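Local coordinates for DNA repair protein RAD14 (Saccharomyces cerevisiae, PDB 5A3D) that binds damaged, kinked DNA through a zinc-containing DNA-binding domain, the part present here, and is required for the incision step of nucleotide excision repair, at residues A38-K42 and T43-E47; D14-L17 and H18-K22. All blocks are in the same frame, centred on the assembly; numbering follows the deposited sequence.

Contact 1 (A38-K42 and T43-E47); sequences ALLTK and TECKE. With nucleotides of chain D.
A capping box joins Thr41 and Glu44 where strand 39-41 runs into helix 42-49. Thr41 OG1 accepts from Glu44 N at 3.0 Å, and in return Glu44 OE1 accepts the N-H of Thr41 at 2.9 Å from Thr41 N through its anti lone pair, on a nearly straight bond (169°). Thr41 places OG1 between its own backbone N and carbonyl carbon (chi1 69°), which turns it toward Glu44 N, at the start of the helix. Shortening Glu44 to an alanine would probably leave Thr41 N without its carboxylate partner and one half of the box open. Cys45 N closes the turn on Thr41 O at 2.9 Å, while Cys45 SG lies 3.8 Å from Leu40 CB. At this N-terminus, whose helix dipole would suit an anion, the DNA backbone of chain D docks. Thr43 grips OP2 of DG3 of chain D twice, from its backbone N at 2.8 Å and from OG1 at 2.7 Å; the N-H of Lys42 adds a weak bond to OP1. The extended Lys42 chain reaches the next phosphate, where NZ donates a hydrogen bond to OP2 of DA4 of chain D at 2.7 Å. Asn57 also binds that ammonium, whereas Lys46 NZ turns to a salt bridge with Asp53.

Contact 2 (D14-L17 and H18-K22); sequences DPVL and HDVFK
Val16 and Phe21 lie side by side and point the same way, five residues apart along the chain. From CB, 3.4 Å from Leu17 O, the Phe21 side chain leaves with CG anti to its own carbonyl carbon (chi1 -65°), which carries the ring back along Val16. On that side of the ring CD2 comes to 3.6 Å from Val16 O and 4.1 Å from Leu17 CD2. Farther out, CE2 meets Val16 CG1 at 3.6 Å, the methyl sitting at the ring edge and in its plane. One face is covered by Val20 CG1, above the ring centre, so the two valines bracket the phenyl group from edge and face. Beyond these segments, Val82 of strand 78-82 and His63 pack on Phe21.

Backbone and capping bonds hold the turn itself. Asp14 OD2 accepts from Leu17 N at 3.0 Å, on its anti side and somewhat out of the carboxylate plane, while Asp14 O receives His18 N. The imidazole of His18 donates from ND1 to Asp19 OD1 at 2.9 Å; the oxygen lies in the ring plane, which should limit the ring's rotation. Val16 O takes Val20 N at 2.9 Å and, weakly, Phe21 N; the latter also makes a weak bond to Leu17 O, as the helical pattern gives way. Lys22 then turns to positive phi, and its NZ folds back onto Asp19 O at 2.9 Å. An aspartate N-cap opens the short helix and a residue of positive phi follows it, within the zinc finger and near Cys26 and Cys29 of the four-cysteine zinc site.

How the contacts relate
Contact 2 precedes contact 1 along the chain, and their centres lie 18 Å apart, yet the two touch through one leucine. Leu39, on the strand of contact 1, sets CD2 at 3.5 Å from Phe21 CE2 and CD1 at 4.2 Å from Val16 CG1, so the short helix 15-19 and the turn after it pack against edge strand 39-41 of the sheet. Only contact 1 of the two meets a ligand: its Lys42 and Thr43 bond the phosphates of chain D directly. Residues 14-22 come no nearer to the nucleic acid than about 8 Å between nearest atoms; they lie nearer the zinc site without taking part in it, the side chain of Asp14 being about 9 Å from the zinc ion.

Contact 1 (A38-K42 and T43-E47)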
loop_
_atom_site.group_PDB
_atom_site.type_symbol
_atom_site.label_atom_id
_atom_site.label_comp_id
_atom_site.label_asym_id
_atom_site.label_seq_id
_atom_site.Cartn_x
_atom_site.Cartn_y
_atom_site.Cartn_z
ATOM N N ALA B 38 -24.901 -4.150 15.087
ATOM C CA ALA B 38 -23.981 -3.183 15.646
ATOM C C ALA B 38 -23.047 -2.655 14.569
ATOM O O ALA B 38 -22.642 -3.392 13.687
ATOM C CB ALA B 38 -23.065 -3.853 16.666
ATOM N N LEU B 39 -22.585 -1.446 14.753
ATOM C CA LEU B 39 -21.636 -0.865 13.785
ATOM C C LEU B 39 -20.248 -0.955 14.410
ATOM O O LEU B 39 -20.075 -0.814 15.628
ATOM C CB LEU B 39 -22.013 0.506 13.408
ATOM C CG LEU B 39 -23.403 0.748 12.821
ATOM C CD1 LEU B 39 -23.563 2.224 12.452
ATOM C CD2 LEU B 39 -23.667 -0.166 11.606
ATOM N N LEU B 40 -19.296 -1.365 13.572
ATOM C CA LEU B 40 -17.941 -1.675 14.002
ATOM C C LEU B 40 -17.037 -0.749 13.222
ATOM O O LEU B 40 -17.190 -0.547 12.010
ATOM C CB LEU B 40 -17.586 -3.092 13.594
ATOM C CG LEU B 40 -18.446 -4.219 14.179
ATOM C CD1 LEU B 40 -17.934 -5.548 13.643
ATOM C CD2 LEU B 40 -18.298 -4.127 15.653
ATOM N N THR B 41 -16.060 -0.205 13.893
ATOM C CA THR B 41 -15.063 0.560 13.174
ATOM C C THR B 41 -14.210 -0.347 12.328
ATOM O O THR B 41 -14.108 -1.557 12.496
ATOM C CB THR B 41 -14.180 1.355 14.145
ATOM O OG1 THR B 41 -13.379 0.410 14.852
ATOM C CG2 THR B 41 -14.973 2.190 15.094
ATOM N N LYS B 42 -13.483 0.288 11.427
ATOM C CA LYS B 42 -12.495 -0.362 10.661
ATOM C C LYS B 42 -11.444 -1.089 11.546
ATOM O O LYS B 42 -11.203 -2.257 11.340
ATOM C CB LYS B 42 -11.882 0.574 9.666
ATOM C CG LYS B 42 -11.119 -0.243 8.576
ATOM C CD LYS B 42 -10.432 0.660 7.684
ATOM C CE LYS B 42 -10.030 -0.064 6.446
ATOM N NZ LYS B 42 -9.312 0.903 5.667
ATOM N N THR B 43 -10.985 -0.462 12.618
ATOM C CA THR B 43 -10.017 -1.063 13.497
ATOM C C THR B 43 -10.621 -2.298 14.203
ATOM O O THR B 43 -9.912 -3.300 14.313
ATOM C CB THR B 43 -9.521 -0.006 14.497
ATOM O OG1 THR B 43 -8.885 1.010 13.679
ATOM C CG2 THR B 43 -8.460 -0.578 15.512
ATOM N N GLU B 44 -11.880 -2.189 14.610
ATOM C CA GLU B 44 -12.609 -3.301 15.284
ATOM C C GLU B 44 -12.759 -4.467 14.324
ATOM O O GLU B 44 -12.641 -5.603 14.803
ATOM C CB GLU B 44 -14.018 -2.914 15.799
ATOM C CG GLU B 44 -13.966 -1.981 16.972
ATOM C CD GLU B 44 -15.379 -1.527 17.470
ATOM O OE1 GLU B 44 -16.073 -0.847 16.764
ATOM O OE2 GLU B 44 -15.752 -1.875 18.591
ATOM N N CYS B 45 -13.082 -4.199 13.081
ATOM C CA CYS B 45 -13.084 -5.248 12.032
ATOM C C CYS B 45 -11.740 -5.961 11.909
ATOM O O CYS B 45 -11.703 -7.198 11.729
ATOM C CB CYS B 45 -13.568 -4.785 10.720
ATOM S SG CYS B 45 -15.291 -4.191 10.783
ATOM N N LYS B 46 -10.636 -5.233 11.999
ATOM C CA LYS B 46 -9.328 -5.908 11.896
ATOM C C LYS B 46 -9.029 -6.755 13.138
ATOM O O LYS B 46 -8.680 -7.937 13.027
ATOM C CB LYS B 46 -8.227 -4.912 11.659
ATOM C CG LYS B 46 -8.365 -4.146 10.344
ATOM C CD LYS B 46 -7.414 -2.916 10.345
ATOM C CE LYS B 46 -6.718 -2.834 8.999
ATOM N NZ LYS B 46 -5.522 -1.923 8.772
ATOM N N GLU B 47 -9.281 -6.139 14.287
ATOM C CA GLU B 47 -9.047 -6.756 15.604
ATOM C C GLU B 47 -9.944 -7.952 15.895
ATOM O O GLU B 47 -9.465 -8.943 16.405
ATOM C CB GLU B 47 -9.245 -5.707 16.703
ATOM C CG GLU B 47 -8.109 -4.721 16.879
ATOM C CD GLU B 47 -8.471 -3.644 17.922
ATOM O OE1 GLU B 47 -9.641 -3.646 18.346
ATOM O OE2 GLU B 47 -7.635 -2.765 18.256
ATOM P P DG D 3 -11.502 3.565 12.257
ATOM O OP1 DG D 3 -12.636 3.512 11.282
ATOM O OP2 DG D 3 -11.043 2.355 12.908
ATOM O "O5'" DG D 3 -10.257 4.246 11.525
ATOM C "C5'" DG D 3 -10.408 5.505 10.874
ATOM C "C4'" DG D 3 -9.231 5.740 9.950
ATOM O "O4'" DG D 3 -8.042 6.060 10.714
ATOM C "C3'" DG D 3 -8.842 4.574 9.053
ATOM O "O3'" DG D 3 -8.507 5.320 7.891
ATOM C "C2'" DG D 3 -7.706 3.909 9.822
ATOM C "C1'" DG D 3 -7.035 5.086 10.524
ATOM N N9 DG D 3 -6.411 4.841 11.824
ATOM C C8 DG D 3 -6.889 4.083 12.864
ATOM N N7 DG D 3 -6.134 4.133 13.925
ATOM C C5 DG D 3 -5.073 4.944 13.549
ATOM C C6 DG D 3 -3.946 5.368 14.279
ATOM O O6 DG D 3 -3.624 5.070 15.429
ATOM N N1 DG D 3 -3.112 6.176 13.511
ATOM C C2 DG D 3 -3.369 6.575 12.223
ATOM N N2 DG D 3 -2.471 7.401 11.665
ATOM N N3 DG D 3 -4.446 6.229 11.550
ATOM C C4 DG D 3 -5.251 5.423 12.269
ATOM P P DA D 4 -8.139 4.559 6.528
ATOM O OP1 DA D 4 -8.789 5.263 5.431
ATOM O OP2 DA D 4 -8.326 3.148 6.741
ATOM O "O5'" DA D 4 -6.593 4.879 6.347
ATOM C "C5'" DA D 4 -6.247 6.269 6.269
ATOM C "C4'" DA D 4 -4.784 6.468 5.953
ATOM O "O4'" DA D 4 -4.006 6.229 7.140
ATOM C "C3'" DA D 4 -4.199 5.556 4.879
ATOM O "O3'" DA D 4 -3.240 6.331 4.158
ATOM C "C2'" DA D 4 -3.599 4.422 5.693
ATOM C "C1'" DA D 4 -3.116 5.135 6.944
ATOM N N9 DA D 4 -3.140 4.368 8.179
ATOM C C8 DA D 4 -4.120 3.506 8.601
ATOM N N7 DA D 4 -3.936 3.048 9.812
ATOM C C5 DA D 4 -2.777 3.681 10.234
ATOM C C6 DA D 4 -2.046 3.604 11.424
ATOM N N6 DA D 4 -2.407 2.842 12.453
ATOM N N1 DA D 4 -0.902 4.320 11.509
ATOM C C2 DA D 4 -0.537 5.074 10.462
ATOM N N3 DA D 4 -1.157 5.250 9.296
ATOM C C4 DA D 4 -2.289 4.519 9.248
#

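Contact 2 (D14-L17 and H18-K22)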
loop_
_atom_site.group_PDB
_atom_site.type_symbol
_atom_site.label_atom_id
_atom_site.label_comp_id
_atom_site.label_asym_id
_atom_site.label_seq_id
_atom_site.Cartn_x
_atom_site.Cartn_y
_atom_site.Cartn_z
ATOM N N ASP B 14 -34.573 2.197 10.699
ATOM C CA ASP B 14 -33.445 2.957 11.132
ATOM C C ASP B 14 -32.790 3.584 9.898
ATOM O O ASP B 14 -32.594 2.843 8.950
ATOM C CB ASP B 14 -32.422 2.046 11.774
ATOM C CG ASP B 14 -31.278 2.802 12.284
ATOM O OD1 ASP B 14 -31.440 3.589 13.192
ATOM O OD2 ASP B 14 -30.186 2.710 11.696
ATOM N N PRO B 15 -32.597 4.923 9.893
ATOM C CA PRO B 15 -32.162 5.579 8.665
ATOM C C PRO B 15 -30.807 5.038 8.201
ATOM O O PRO B 15 -30.614 4.786 6.995
ATOM C CB PRO B 15 -32.126 7.046 9.063
ATOM C CG PRO B 15 -33.314 7.176 10.016
ATOM C CD PRO B 15 -33.177 5.902 10.849
ATOM N N VAL B 16 -29.883 4.787 9.132
ATOM C CA VAL B 16 -28.586 4.276 8.742
ATOM C C VAL B 16 -28.659 2.872 8.198
ATOM O O VAL B 16 -28.095 2.563 7.118
ATOM C CB VAL B 16 -27.540 4.419 9.814
ATOM C CG1 VAL B 16 -26.259 3.579 9.517
ATOM C CG2 VAL B 16 -27.127 5.841 9.942
ATOM N N LEU B 17 -29.303 1.993 8.949
ATOM C CA LEU B 17 -29.411 0.582 8.539
ATOM C C LEU B 17 -30.083 0.404 7.224
ATOM O O LEU B 17 -29.599 -0.354 6.356
ATOM C CB LEU B 17 -30.014 -0.304 9.583
ATOM C CG LEU B 17 -29.059 -0.447 10.747
ATOM C CD1 LEU B 17 -29.719 -1.096 11.933
ATOM C CD2 LEU B 17 -27.797 -1.244 10.506
ATOM N N HIS B 18 -31.090 1.207 7.002
ATOM C CA HIS B 18 -31.838 1.128 5.800
ATOM C C HIS B 18 -31.105 1.794 4.633
ATOM O O HIS B 18 -30.931 1.192 3.589
ATOM C CB HIS B 18 -33.192 1.790 6.087
ATOM C CG HIS B 18 -34.075 1.819 4.919
ATOM N ND1 HIS B 18 -34.021 2.820 3.987
ATOM C CD2 HIS B 18 -34.917 0.887 4.431
ATOM C CE1 HIS B 18 -34.859 2.541 3.005
ATOM N NE2 HIS B 18 -35.456 1.392 3.291
ATOM N N ASP B 19 -30.698 3.043 4.790
ATOM C CA ASP B 19 -30.202 3.812 3.645
ATOM C C ASP B 19 -28.803 3.335 3.280
ATOM O O ASP B 19 -28.453 3.280 2.056
ATOM C CB ASP B 19 -30.142 5.325 3.908
ATOM C CG ASP B 19 -31.494 6.000 4.052
ATOM O OD1 ASP B 19 -32.590 5.378 3.833
ATOM O OD2 ASP B 19 -31.421 7.242 4.339
ATOM N N VAL B 20 -27.966 3.037 4.290
ATOM C CA VAL B 20 -26.527 2.716 4.030
ATOM C C VAL B 20 -26.334 1.235 3.887
ATOM O O VAL B 20 -25.685 0.805 2.979
ATOM C CB VAL B 20 -25.594 3.182 5.164
ATOM C CG1 VAL B 20 -24.135 2.709 4.947
ATOM C CG2 VAL B 20 -25.672 4.730 5.251
ATOM N N PHE B 21 -26.922 0.449 4.762
ATOM C CA PHE B 21 -26.638 -0.945 4.821
ATOM C C PHE B 21 -27.753 -1.791 4.155
ATOM O O PHE B 21 -27.603 -3.018 4.086
ATOM C CB PHE B 21 -26.402 -1.368 6.237
ATOM C CG PHE B 21 -25.181 -0.755 6.851
ATOM C CD1 PHE B 21 -23.941 -1.225 6.517
ATOM C CD2 PHE B 21 -25.284 0.361 7.661
ATOM C CE1 PHE B 21 -22.765 -0.611 6.994
ATOM C CE2 PHE B 21 -24.152 0.908 8.271
ATOM C CZ PHE B 21 -22.865 0.474 7.852
ATOM N N LYS B 22 -28.847 -1.149 3.711
ATOM C CA LYS B 22 -29.914 -1.800 2.957
ATOM C C LYS B 22 -30.660 -2.850 3.755
ATOM O O LYS B 22 -31.014 -3.900 3.241
ATOM C CB LYS B 22 -29.365 -2.401 1.634
ATOM C CG LYS B 22 -28.356 -1.534 0.985
ATOM C CD LYS B 22 -29.008 -0.255 0.495
ATOM C CE LYS B 22 -27.881 0.582 -0.095
ATOM N NZ LYS B 22 -28.315 1.960 -0.499
#